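Local structure of interferon (Danio rerio, 3PIV) at residues I13-E16 / S17-L21; T41-D44 / K45-V48; T58-H61 / I62-L65; L86-L89 / H90-S93; S133-A136 / W137-I140. The protein probably acts as a secreted type I interferon, an antiviral cytokine thought to signal by binding cell-surface receptors. All coordinates share one frame; numbering follows the deposited sequence.

All five contacts are local, each between side chains about one turn apart, and together they sample the all-helical interferon fold. Contacts 1 and 4 lie on helices 10-23 and 79-101 with centres 11 Å apart, and I13 CD1 meets I88 CD1 at 3.4 Å. Contacts 3 and 4, centres 10 Å apart, are joined by D60 OD1 and S93 OG at 2.7 Å, a probable hydrogen bond. Contact 3 also touches contact 5, where L65 CD2 packs on I140 CG2 at 3.6 Å. Contact 2 lies about 30 Å from contact 5, centre to centre, across the molecule. A nickel ion sits about 3 Å from the side chain of H61 in contact 3.

Contact 1: residues I13-E16 / S17-L21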
loop_
_atom_site.group_PDB
_atom_site.type_symbol
_atom_site.label_atom_id
_atom_site.label_comp_id
_atom_site.label_asym_id
_atom_site.label_seq_id
_atom_site.Cartn_x
_atom_site.Cartn_y
_atom_site.Cartn_z
ATOM N N ILE A 13 -4.478 3.535 11.624
ATOM C CA ILE A 13 -3.516 2.793 10.806
ATOM C C ILE A 13 -2.818 3.765 9.890
ATOM O O ILE A 13 -1.598 3.710 9.707
ATOM C CB ILE A 13 -4.218 1.738 9.918
ATOM C CG1 ILE A 13 -4.882 0.659 10.773
ATOM C CG2 ILE A 13 -3.229 1.113 8.952
ATOM C CD1 ILE A 13 -4.093 0.266 12.008
ATOM N N THR A 14 -3.610 4.659 9.311
ATOM C CA THR A 14 -3.097 5.671 8.402
ATOM C C THR A 14 -2.050 6.551 9.066
ATOM O O THR A 14 -0.961 6.740 8.540
ATOM C CB THR A 14 -4.233 6.564 7.872
ATOM O OG1 THR A 14 -5.172 5.767 7.130
ATOM C CG2 THR A 14 -3.669 7.659 6.998
ATOM N N THR A 15 -2.398 7.108 10.219
ATOM C CA THR A 15 -1.501 7.984 10.956
ATOM C C THR A 15 -0.208 7.281 11.389
ATOM O O THR A 15 0.896 7.755 11.109
ATOM C CB THR A 15 -2.199 8.525 12.215
ATOM O OG1 THR A 15 -3.295 9.365 11.829
ATOM C CG2 THR A 15 -1.220 9.317 13.054
ATOM N N GLU A 16 -0.345 6.156 12.077
ATOM C CA GLU A 16 0.836 5.447 12.556
ATOM C C GLU A 16 1.722 4.987 11.388
ATOM O O GLU A 16 2.940 5.148 11.433
ATOM C CB GLU A 16 0.445 4.268 13.448
ATOM C CG GLU A 16 -0.332 4.671 14.682
ATOM C CD GLU A 16 -0.613 3.500 15.628
ATOM O OE1 GLU A 16 -0.621 2.331 15.177
ATOM O OE2 GLU A 16 -0.836 3.755 16.835
ATOM N N SER A 17 1.117 4.454 10.328
ATOM C CA SER A 17 1.914 3.941 9.202
ATOM C C SER A 17 2.658 5.057 8.472
ATOM O O SER A 17 3.830 4.899 8.113
ATOM C CB SER A 17 1.064 3.103 8.227
ATOM O OG SER A 17 0.144 3.903 7.502
ATOM N N LEU A 18 1.971 6.181 8.255
ATOM C CA LEU A 18 2.589 7.358 7.652
ATOM C C LEU A 18 3.685 7.914 8.539
ATOM O O LEU A 18 4.694 8.415 8.056
ATOM C CB LEU A 18 1.546 8.454 7.368
ATOM C CG LEU A 18 0.649 8.185 6.153
ATOM C CD1 LEU A 18 -0.527 9.167 6.112
ATOM C CD2 LEU A 18 1.477 8.240 4.858
ATOM N N ASN A 19 3.484 7.820 9.848
ATOM C CA ASN A 19 4.546 8.145 10.788
ATOM C C ASN A 19 5.806 7.300 10.630
ATOM O O ASN A 19 6.919 7.828 10.652
ATOM C CB ASN A 19 4.046 8.064 12.219
ATOM C CG ASN A 19 4.053 9.404 12.888
ATOM O OD1 ASN A 19 5.120 9.957 13.177
ATOM N ND2 ASN A 19 2.862 9.962 13.120
ATOM N N LEU A 20 5.638 5.991 10.482
ATOM C CA LEU A 20 6.796 5.112 10.337
ATOM C C LEU A 20 7.456 5.369 8.996
ATOM O O LEU A 20 8.685 5.385 8.897
ATOM C CB LEU A 20 6.391 3.646 10.445
ATOM C CG LEU A 20 5.736 3.280 11.784
ATOM C CD1 LEU A 20 4.934 1.998 11.664
ATOM C CD2 LEU A 20 6.784 3.166 12.868
ATOM N N LEU A 21 6.630 5.598 7.973
ATOM C CA LEU A 21 7.129 5.846 6.630
ATOM C C LEU A 21 7.946 7.143 6.596
ATOM O O LEU A 21 8.976 7.241 5.913
ATOM C CB LEU A 21 5.974 5.904 5.618
ATOM C CG LEU A 21 6.421 5.798 4.158
ATOM C CD1 LEU A 21 6.870 4.353 3.837
ATOM C CD2 LEU A 21 5.333 6.229 3.208
#
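S17 turns its hydroxyl back onto the preceding turn of helix 10-23, where OG stands 2.8 Å from I13 O and 3.2 Å from T14 O. One proton has both carbonyls within reach. With OG lodged between the backbone N and the carbonyl carbon (chi1 70°), the small side chain folds against its own helix. I13 O is also the acceptor for S17 N at 2.9 Å, the regular helical bond.

T14 and L18 lie alongside each other and point the same way. Their methyls T14 CG2 and L18 CD1 meet at 3.6 Å, while L18 CG closes on T14 O at 3.2 Å, so the leucine branch touches the carbonyl oxygen as well as the threonine methyl. Two residues further on, L20 CG rests 3.4 Å from E16 O, repeating the pattern more lightly.

The second shell fixes the polar ends. T14 OG1 bonds to D152 of helix 134-158, and T15 OG1 to the carbonyl of R11. S17 packs against I88, L89 and L148, whereas L18 touches K145 and L148. A serine hydroxyl turned back to the carbonyls three and four residues earlier is a common feature of helices; it keeps the polar atom beside the backbone while S17 CB faces I88 and L89. Here it belongs to a helix wedged between helices 79-101 and 134-158 of a four-helical cytokine fold.

Contact 2: residues T41-D44 / K45-V48; sequences TLMD and KSKV
Where helix 37-44 gives way to the loop, K45 N bonds to L42 O at 3.2 Å and S46 N to M43 O, also at 3.2 Å, each spanning three residues. Both donors stand well above the plane of the carbonyl they use. L42 O takes a second bond from S46 OG, at 2.8 Å, and the hydroxyl and K45 N reach it from opposite faces of its plane. This double grip ties the outgoing chain to the last turn.

S46 also receives a hydrophobic cover. The side chain of M43, bent at chi2 and chi3, curls round until CE lies 3.6 Å from S46 OG and 3.7 Å from S46 CB. K45 behaves differently. Its CG is set between the backbone N and carbonyl carbon (chi1 51°) and passes alongside the carbonyls of the turn, 3.7 Å from L42 O.

D44 points elsewhere, making a salt bridge through OD2 to R150 of helix 134-158, and M43 O is also bonded by Q51 NE2. Three-residue backbone bonds of this 3-10 type are characteristic of a helix C-terminal turn, and here the serine hydroxyl adds its own bond to them. The chain then leads directly through K47, the N-cap of helix 48-66.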
loop_
_atom_site.group_PDB
_atom_site.type_symbol
_atom_site.label_atom_id
_atom_site.label_comp_id
_atom_site.label_asym_id
_atom_site.label_seq_id
_atom_site.Cartn_x
_atom_site.Cartn_y
_atom_site.Cartn_z
ATOM N N THR A 41 -9.770 6.606 -7.949
ATOM C CA THR A 41 -11.018 7.328 -8.228
ATOM C C THR A 41 -12.143 6.307 -8.373
ATOM O O THR A 41 -13.179 6.427 -7.714
ATOM C CB THR A 41 -10.915 8.205 -9.515
ATOM O OG1 THR A 41 -10.023 9.301 -9.284
ATOM C CG2 THR A 41 -12.276 8.753 -9.912
ATOM N N LEU A 42 -11.915 5.296 -9.216
ATOM C CA LEU A 42 -12.859 4.191 -9.379
ATOM C C LEU A 42 -13.200 3.521 -8.044
ATOM O O LEU A 42 -14.363 3.286 -7.745
ATOM C CB LEU A 42 -12.298 3.165 -10.365
ATOM C CG LEU A 42 -12.927 1.769 -10.475
ATOM C CD1 LEU A 42 -14.273 1.818 -11.169
ATOM C CD2 LEU A 42 -11.990 0.823 -11.220
ATOM N N MET A 43 -12.187 3.229 -7.234
ATOM C CA MET A 43 -12.426 2.581 -5.952
ATOM C C MET A 43 -13.192 3.496 -4.989
ATOM O O MET A 43 -13.987 3.038 -4.150
ATOM C CB MET A 43 -11.105 2.094 -5.334
ATOM C CG MET A 43 -10.368 1.026 -6.153
ATOM S SD MET A 43 -11.405 -0.314 -6.797
ATOM C CE MET A 43 -12.352 -0.726 -5.322
ATOM N N ASP A 44 -12.961 4.797 -5.112
ATOM C CA ASP A 44 -13.657 5.756 -4.264
ATOM C C ASP A 44 -15.189 5.574 -4.334
ATOM O O ASP A 44 -15.892 5.796 -3.342
ATOM C CB ASP A 44 -13.272 7.191 -4.645
ATOM C CG ASP A 44 -11.879 7.584 -4.157
ATOM O OD1 ASP A 44 -11.412 7.040 -3.133
ATOM O OD2 ASP A 44 -11.250 8.449 -4.804
ATOM N N LYS A 45 -15.701 5.170 -5.497
ATOM C CA LYS A 45 -17.150 5.054 -5.678
ATOM C C LYS A 45 -17.635 3.624 -5.918
ATOM O O LYS A 45 -18.796 3.405 -6.270
ATOM C CB LYS A 45 -17.648 5.990 -6.784
ATOM C CG LYS A 45 -16.896 5.894 -8.103
ATOM C CD LYS A 45 -17.200 7.120 -8.971
ATOM C CE LYS A 45 -16.503 7.058 -10.327
ATOM N NZ LYS A 45 -16.977 5.912 -11.163
ATOM N N SER A 46 -16.747 2.657 -5.713
ATOM C CA SER A 46 -17.110 1.246 -5.796
ATOM C C SER A 46 -17.880 0.849 -4.555
ATOM O O SER A 46 -17.861 1.569 -3.564
ATOM C CB SER A 46 -15.855 0.387 -5.906
ATOM O OG SER A 46 -15.170 0.657 -7.108
ATOM N N LYS A 47 -18.546 -0.301 -4.607
ATOM C CA LYS A 47 -19.277 -0.831 -3.454
ATOM C C LYS A 47 -18.314 -1.174 -2.323
ATOM O O LYS A 47 -17.120 -1.353 -2.561
ATOM C CB LYS A 47 -20.074 -2.079 -3.855
ATOM C CG LYS A 47 -20.999 -1.834 -5.038
ATOM C CD LYS A 47 -21.859 -3.049 -5.351
ATOM C CE LYS A 47 -22.998 -2.685 -6.300
ATOM N NZ LYS A 47 -22.511 -2.071 -7.565
ATOM N N VAL A 48 -18.841 -1.284 -1.107
ATOM C CA VAL A 48 -18.015 -1.505 0.070
ATOM C C VAL A 48 -17.235 -2.826 0.018
ATOM O O VAL A 48 -16.054 -2.857 0.345
ATOM C CB VAL A 48 -18.831 -1.387 1.381
ATOM C CG1 VAL A 48 -20.135 -2.126 1.248
ATOM C CG2 VAL A 48 -18.036 -1.926 2.570
#

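Contact 3: residues T58-H61 / I62-L65; sequences TLDH and IIHL
I63 is pressed onto the turn before it: CD1 approaches L59 O at 3.1 Å and CG1 comes to 3.2 Å from the same oxygen. The branch folds down over the carbonyl because CG1 lies anti to its own carbonyl carbon (chi1 -68°), and chi2, at 147°, departs from a staggered value. I62 repeats the theme more loosely, with CG1 at 3.4 Å from T58 O. I63 borders the buried face, where L59 and I62 pack against L89 and I62 also touches F120.

The outer side is more exposed and more polar. H64 lays its imidazole across the carbonyl of D60, with D60 O over a ring face and H64 ND1 only 3.0 Å from that oxygen. The approach is poorly angled for a hydrogen bond; the oxygen accepts from H64 N instead. Looser are D60 CB to H64 CE1, at 4.2 Å, and D60 OD1 to I63 CD1, at 4.0 Å.

The carboxylate of D60 turns to helix 79-101, bridging to K97 and bonding to S93, which would favour its charged form. H61 points to another flank, its ring meeting that of F120 with planes about 15° apart and its side chain about 3 Å from the nickel ion. The chemistry thus divides this part of helix 48-66 into a buried apolar face, an acid committed to a neighbouring helix, and a histidine beside a metal.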
loop_
_atom_site.group_PDB
_atom_site.type_symbol
_atom_site.label_atom_id
_atom_site.label_comp_id
_atom_site.label_asym_id
_atom_site.label_seq_id
_atom_site.Cartn_x
_atom_site.Cartn_y
_atom_site.Cartn_z
ATOM N N THR A 58 -4.115 -4.132 -1.789
ATOM C CA THR A 58 -3.112 -3.080 -1.773
ATOM C C THR A 58 -2.183 -3.149 -0.547
ATOM O O THR A 58 -0.959 -2.997 -0.671
ATOM C CB THR A 58 -3.766 -1.673 -1.897
ATOM O OG1 THR A 58 -4.754 -1.695 -2.940
ATOM C CG2 THR A 58 -2.712 -0.656 -2.246
ATOM N N LEU A 59 -2.757 -3.385 0.628
ATOM C CA LEU A 59 -1.943 -3.541 1.824
ATOM C C LEU A 59 -0.921 -4.647 1.600
ATOM O O LEU A 59 0.255 -4.521 1.934
ATOM C CB LEU A 59 -2.821 -3.875 3.043
ATOM C CG LEU A 59 -3.642 -2.736 3.674
ATOM C CD1 LEU A 59 -4.654 -3.332 4.617
ATOM C CD2 LEU A 59 -2.771 -1.706 4.411
ATOM N N ASP A 60 -1.372 -5.740 1.019
ATOM C CA ASP A 60 -0.497 -6.889 0.888
ATOM C C ASP A 60 0.605 -6.597 -0.118
ATOM O O ASP A 60 1.735 -7.045 0.062
ATOM C CB ASP A 60 -1.278 -8.146 0.512
ATOM C CG ASP A 60 -2.048 -8.750 1.689
ATOM O OD1 ASP A 60 -1.910 -8.295 2.838
ATOM O OD2 ASP A 60 -2.816 -9.697 1.448
ATOM N N HIS A 61 0.283 -5.806 -1.142
ATOM C CA HIS A 61 1.259 -5.426 -2.155
ATOM C C HIS A 61 2.318 -4.515 -1.572
ATOM O O HIS A 61 3.499 -4.655 -1.866
ATOM C CB HIS A 61 0.580 -4.731 -3.351
ATOM C CG HIS A 61 0.022 -5.688 -4.360
ATOM N ND1 HIS A 61 -1.280 -5.625 -4.816
ATOM C CD2 HIS A 61 0.584 -6.752 -4.977
ATOM C CE1 HIS A 61 -1.487 -6.600 -5.684
ATOM N NE2 HIS A 61 -0.376 -7.312 -5.782
ATOM N N ILE A 62 1.889 -3.563 -0.752
ATOM C CA ILE A 62 2.830 -2.662 -0.100
ATOM C C ILE A 62 3.745 -3.452 0.838
ATOM O O ILE A 62 4.950 -3.256 0.849
ATOM C CB ILE A 62 2.098 -1.568 0.698
ATOM C CG1 ILE A 62 1.394 -0.596 -0.261
ATOM C CG2 ILE A 62 3.074 -0.832 1.596
ATOM C CD1 ILE A 62 0.428 0.389 0.439
ATOM N N ILE A 63 3.170 -4.357 1.625
ATOM C CA ILE A 63 3.987 -5.174 2.515
ATOM C C ILE A 63 5.051 -5.907 1.700
ATOM O O ILE A 63 6.229 -5.888 2.028
ATOM C CB ILE A 63 3.135 -6.186 3.310
ATOM C CG1 ILE A 63 2.245 -5.444 4.310
ATOM C CG2 ILE A 63 4.026 -7.196 3.995
ATOM C CD1 ILE A 63 0.905 -6.098 4.562
ATOM N N HIS A 64 4.624 -6.508 0.602
ATOM C CA HIS A 64 5.521 -7.304 -0.213
ATOM C C HIS A 64 6.621 -6.471 -0.847
ATOM O O HIS A 64 7.780 -6.904 -0.918
ATOM C CB HIS A 64 4.718 -8.071 -1.257
ATOM C CG HIS A 64 3.798 -9.085 -0.652
ATOM N ND1 HIS A 64 2.657 -9.531 -1.277
ATOM C CD2 HIS A 64 3.858 -9.732 0.539
ATOM C CE1 HIS A 64 2.053 -10.422 -0.502
ATOM N NE2 HIS A 64 2.761 -10.559 0.604
ATOM N N LEU A 65 6.258 -5.269 -1.281
ATOM C CA LEU A 65 7.213 -4.357 -1.912
ATOM C C LEU A 65 8.295 -3.940 -0.926
ATOM O O LEU A 65 9.480 -3.858 -1.279
ATOM C CB LEU A 65 6.485 -3.108 -2.433
ATOM C CG LEU A 65 7.300 -2.049 -3.178
ATOM C CD1 LEU A 65 8.034 -2.656 -4.360
ATOM C CD2 LEU A 65 6.414 -0.901 -3.631
#

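Contact 4: residues L86-L89 / H90-S93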
loop_
_atom_site.group_PDB
_atom_site.type_symbol
_atom_site.label_atom_id
_atom_site.label_comp_id
_atom_site.label_asym_id
_atom_site.label_seq_id
_atom_site.Cartn_x
_atom_site.Cartn_y
_atom_site.Cartn_z
ATOM N N LEU A 86 5.830 -2.851 8.157
ATOM C CA LEU A 86 5.295 -4.089 7.619
ATOM C C LEU A 86 4.242 -4.666 8.547
ATOM O O LEU A 86 3.199 -5.147 8.105
ATOM C CB LEU A 86 6.408 -5.131 7.471
ATOM C CG LEU A 86 7.552 -4.832 6.514
ATOM C CD1 LEU A 86 8.506 -6.056 6.439
ATOM C CD2 LEU A 86 6.980 -4.494 5.150
ATOM N N ASN A 87 4.546 -4.631 9.838
ATOM C CA ASN A 87 3.712 -5.259 10.853
ATOM C C ASN A 87 2.403 -4.523 11.067
ATOM O O ASN A 87 1.348 -5.130 11.168
ATOM C CB ASN A 87 4.487 -5.353 12.167
ATOM C CG ASN A 87 5.437 -6.530 12.186
ATOM O OD1 ASN A 87 5.215 -7.530 11.492
ATOM N ND2 ASN A 87 6.495 -6.431 12.984
ATOM N N ILE A 88 2.472 -3.204 11.134
ATOM C CA ILE A 88 1.261 -2.427 11.316
ATOM C C ILE A 88 0.294 -2.739 10.167
ATOM O O ILE A 88 -0.882 -3.036 10.374
ATOM C CB ILE A 88 1.581 -0.916 11.464
ATOM C CG1 ILE A 88 0.599 -0.243 12.418
ATOM C CG2 ILE A 88 1.582 -0.203 10.128
ATOM C CD1 ILE A 88 -0.698 0.165 11.765
ATOM N N LEU A 89 0.800 -2.727 8.946
ATOM C CA LEU A 89 -0.064 -2.988 7.804
ATOM C C LEU A 89 -0.522 -4.454 7.738
ATOM O O LEU A 89 -1.605 -4.745 7.234
ATOM C CB LEU A 89 0.614 -2.566 6.493
ATOM C CG LEU A 89 1.037 -1.091 6.350
ATOM C CD1 LEU A 89 1.645 -0.871 4.971
ATOM C CD2 LEU A 89 -0.132 -0.158 6.531
ATOM N N HIS A 90 0.293 -5.385 8.235
ATOM C CA HIS A 90 -0.085 -6.794 8.111
ATOM C C HIS A 90 -1.221 -7.120 9.056
ATOM O O HIS A 90 -2.112 -7.896 8.726
ATOM C CB HIS A 90 1.083 -7.759 8.367
ATOM C CG HIS A 90 0.638 -9.185 8.508
ATOM N ND1 HIS A 90 0.177 -9.928 7.440
ATOM C CD2 HIS A 90 0.537 -9.990 9.591
ATOM C CE1 HIS A 90 -0.177 -11.131 7.857
ATOM N NE2 HIS A 90 0.030 -11.195 9.161
ATOM N N ARG A 91 -1.174 -6.534 10.248
ATOM C CA ARG A 91 -2.240 -6.744 11.228
ATOM C C ARG A 91 -3.601 -6.212 10.767
ATOM O O ARG A 91 -4.609 -6.880 10.928
ATOM C CB ARG A 91 -1.868 -6.115 12.564
ATOM C CG ARG A 91 -0.611 -6.684 13.187
ATOM C CD ARG A 91 -0.220 -5.864 14.404
ATOM N NE ARG A 91 1.209 -5.960 14.684
ATOM C CZ ARG A 91 1.988 -4.917 14.954
ATOM N NH1 ARG A 91 1.476 -3.684 14.985
ATOM N NH2 ARG A 91 3.281 -5.106 15.197
ATOM N N LYS A 92 -3.636 -5.007 10.206
ATOM C CA LYS A 92 -4.889 -4.466 9.691
ATOM C C LYS A 92 -5.353 -5.325 8.533
ATOM O O LYS A 92 -6.526 -5.691 8.436
ATOM C CB LYS A 92 -4.731 -3.020 9.235
ATOM C CG LYS A 92 -5.992 -2.464 8.565
ATOM C CD LYS A 92 -7.245 -2.852 9.349
ATOM C CE LYS A 92 -7.500 -1.935 10.538
ATOM N NZ LYS A 92 -7.834 -0.572 10.076
ATOM N N SER A 93 -4.418 -5.677 7.660
ATOM C CA SER A 93 -4.772 -6.489 6.514
ATOM C C SER A 93 -5.356 -7.829 6.956
ATOM O O SER A 93 -6.388 -8.259 6.463
ATOM C CB SER A 93 -3.564 -6.695 5.609
ATOM O OG SER A 93 -3.925 -7.491 4.501
HETATM O O HOH W 1 2.427 -7.542 12.851
#
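R91 leaves the helix with CG anti to its carbonyl carbon (chi1 -61°) and stays extended to NE, so the chain runs back along the preceding turn toward N87, whose own chi1 of -81° sends the amide off the same flank. The two side chains cross obliquely, amide and guanidinium planes 29° apart. The closest touch is not between polar ends: R91 NH2 lies 3.3 Å from N87 CB, and R91 CZ follows at 3.8 Å from the same carbon. One guanidinium face therefore looks onto the aliphatic root of N87 and the backbone of the turn, with N87 O 3.5 Å above its plane and toward the rim.

A water ties the arginine to that backbone. It donates to N87 O at 3.1 Å and accepts a weak bond from R91 NE at 2.7 Å. N87 O also receives the helical bond of R91 N at 3.0 Å, so this one carbonyl holds the arginine both through its main chain and, via the water, through its side chain. The next helical step is slack, K92 N reaching I88 O at 3.4 Å in a weak bond, whereas S93 N closes on L89 O at 3.0 Å.

R91 and H90 occupy the exposed flank of helix 79-101. On its inner side the helix is held between two others. K92, bent along its chain, touches Y10 and I13 of helix 10-23, and its NZ makes a weak bond to the carbonyl of W6. L86 packs on M66, and S93 on L59, both from helix 48-66.

Contact 5: residues S133-A136 / W137-I140; sequences SAEA and WEQI
The carboxylate of E135 and the amide of Q139 lie aslant of one another, their planes 48° apart: Q139 NE2 donates to E135 OE1 at 3.2 Å, nearly along the C-O axis of the carboxylate and close to the plane of the amide. The other oxygen, E135 OE2, lies 3.6 Å from E138 CB. The indole of W137 approaches S133 O obliquely, with CD1 at 3.6 Å.

These groups sit on the first turns of helix 134-158, opened by a classic N-cap in which S133 OG accepts from A136 N at 3.0 Å. S133 O meanwhile takes W137 N, so the serine engages the new helix through both of its oxygens. E135 has chi1 at -121°, away from a staggered value, and a bend at chi2 that carries the carboxylate toward the next turn. Acidic groups at a helix start would probably gain from its dipole.

The Q139 amide has further anchors: OE1 accepts from T33 and from the backbone N of E32, while NE2 also bonds to D30 O, fixing its rotation and joining the helix start to the segment at 30-33. E138 turns away to a salt bridge with R141 and a bond from W77, and W137 NE1 reaches H71 O. I140 CD1 folds back to 3.5 Å from the carbonyl oxygen A136 O.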
loop_
_atom_site.group_PDB
_atom_site.type_symbol
_atom_site.label_atom_id
_atom_site.label_comp_id
_atom_site.label_asym_id
_atom_site.label_seq_id
_atom_site.Cartn_x
_atom_site.Cartn_y
_atom_site.Cartn_z
ATOM N N SER A 133 18.687 1.646 -6.268
ATOM C CA SER A 133 19.432 2.817 -5.848
ATOM C C SER A 133 18.655 3.535 -4.753
ATOM O O SER A 133 17.492 3.233 -4.512
ATOM C CB SER A 133 19.623 3.749 -7.033
ATOM O OG SER A 133 18.381 4.287 -7.441
ATOM N N ALA A 134 19.297 4.479 -4.079
ATOM C CA ALA A 134 18.604 5.262 -3.073
ATOM C C ALA A 134 17.421 6.041 -3.667
ATOM O O ALA A 134 16.363 6.125 -3.045
ATOM C CB ALA A 134 19.568 6.201 -2.351
ATOM N N GLU A 135 17.579 6.599 -4.863
ATOM C CA GLU A 135 16.484 7.390 -5.442
ATOM C C GLU A 135 15.374 6.511 -6.013
ATOM O O GLU A 135 14.222 6.923 -6.043
ATOM C CB GLU A 135 16.972 8.395 -6.494
ATOM C CG GLU A 135 16.642 9.880 -6.183
ATOM C CD GLU A 135 15.305 10.126 -5.427
ATOM O OE1 GLU A 135 14.211 9.723 -5.909
ATOM O OE2 GLU A 135 15.361 10.764 -4.347
ATOM N N ALA A 136 15.708 5.299 -6.458
ATOM C CA ALA A 136 14.661 4.349 -6.831
ATOM C C ALA A 136 13.834 4.001 -5.592
ATOM O O ALA A 136 12.606 4.045 -5.631
ATOM C CB ALA A 136 15.235 3.101 -7.466
ATOM N N TRP A 137 14.508 3.679 -4.487
ATOM C CA TRP A 137 13.809 3.401 -3.234
ATOM C C TRP A 137 12.998 4.618 -2.750
ATOM O O TRP A 137 11.883 4.473 -2.270
ATOM C CB TRP A 137 14.773 2.912 -2.148
ATOM C CG TRP A 137 14.951 1.407 -2.147
ATOM C CD1 TRP A 137 16.119 0.716 -2.313
ATOM C CD2 TRP A 137 13.917 0.412 -1.991
ATOM N NE1 TRP A 137 15.879 -0.642 -2.261
ATOM C CE2 TRP A 137 14.540 -0.851 -2.064
ATOM C CE3 TRP A 137 12.536 0.473 -1.798
ATOM C CZ2 TRP A 137 13.819 -2.046 -1.947
ATOM C CZ3 TRP A 137 11.820 -0.716 -1.689
ATOM C CH2 TRP A 137 12.466 -1.956 -1.755
ATOM N N GLU A 138 13.550 5.815 -2.901
ATOM C CA GLU A 138 12.859 7.016 -2.451
ATOM C C GLU A 138 11.620 7.311 -3.293
ATOM O O GLU A 138 10.631 7.835 -2.778
ATOM C CB GLU A 138 13.813 8.207 -2.407
ATOM C CG GLU A 138 14.857 8.091 -1.320
ATOM C CD GLU A 138 14.263 8.174 0.084
ATOM O OE1 GLU A 138 13.072 8.546 0.220
ATOM O OE2 GLU A 138 14.991 7.884 1.059
ATOM N N GLN A 139 11.658 6.953 -4.571
ATOM C CA GLN A 139 10.452 7.033 -5.380
ATOM C C GLN A 139 9.414 6.056 -4.838
ATOM O O GLN A 139 8.265 6.431 -4.630
ATOM C CB GLN A 139 10.736 6.739 -6.842
ATOM C CG GLN A 139 11.408 7.888 -7.542
ATOM C CD GLN A 139 10.606 9.170 -7.404
ATOM O OE1 GLN A 139 9.520 9.295 -7.974
ATOM N NE2 GLN A 139 11.142 10.133 -6.653
ATOM N N ILE A 140 9.814 4.807 -4.602
ATOM C CA ILE A 140 8.874 3.828 -4.065
ATOM C C ILE A 140 8.257 4.329 -2.750
ATOM O O ILE A 140 7.041 4.273 -2.562
ATOM C CB ILE A 140 9.522 2.423 -3.885
ATOM C CG1 ILE A 140 9.385 1.599 -5.170
ATOM C CG2 ILE A 140 8.856 1.660 -2.747
ATOM C CD1 ILE A 140 9.696 2.330 -6.445
#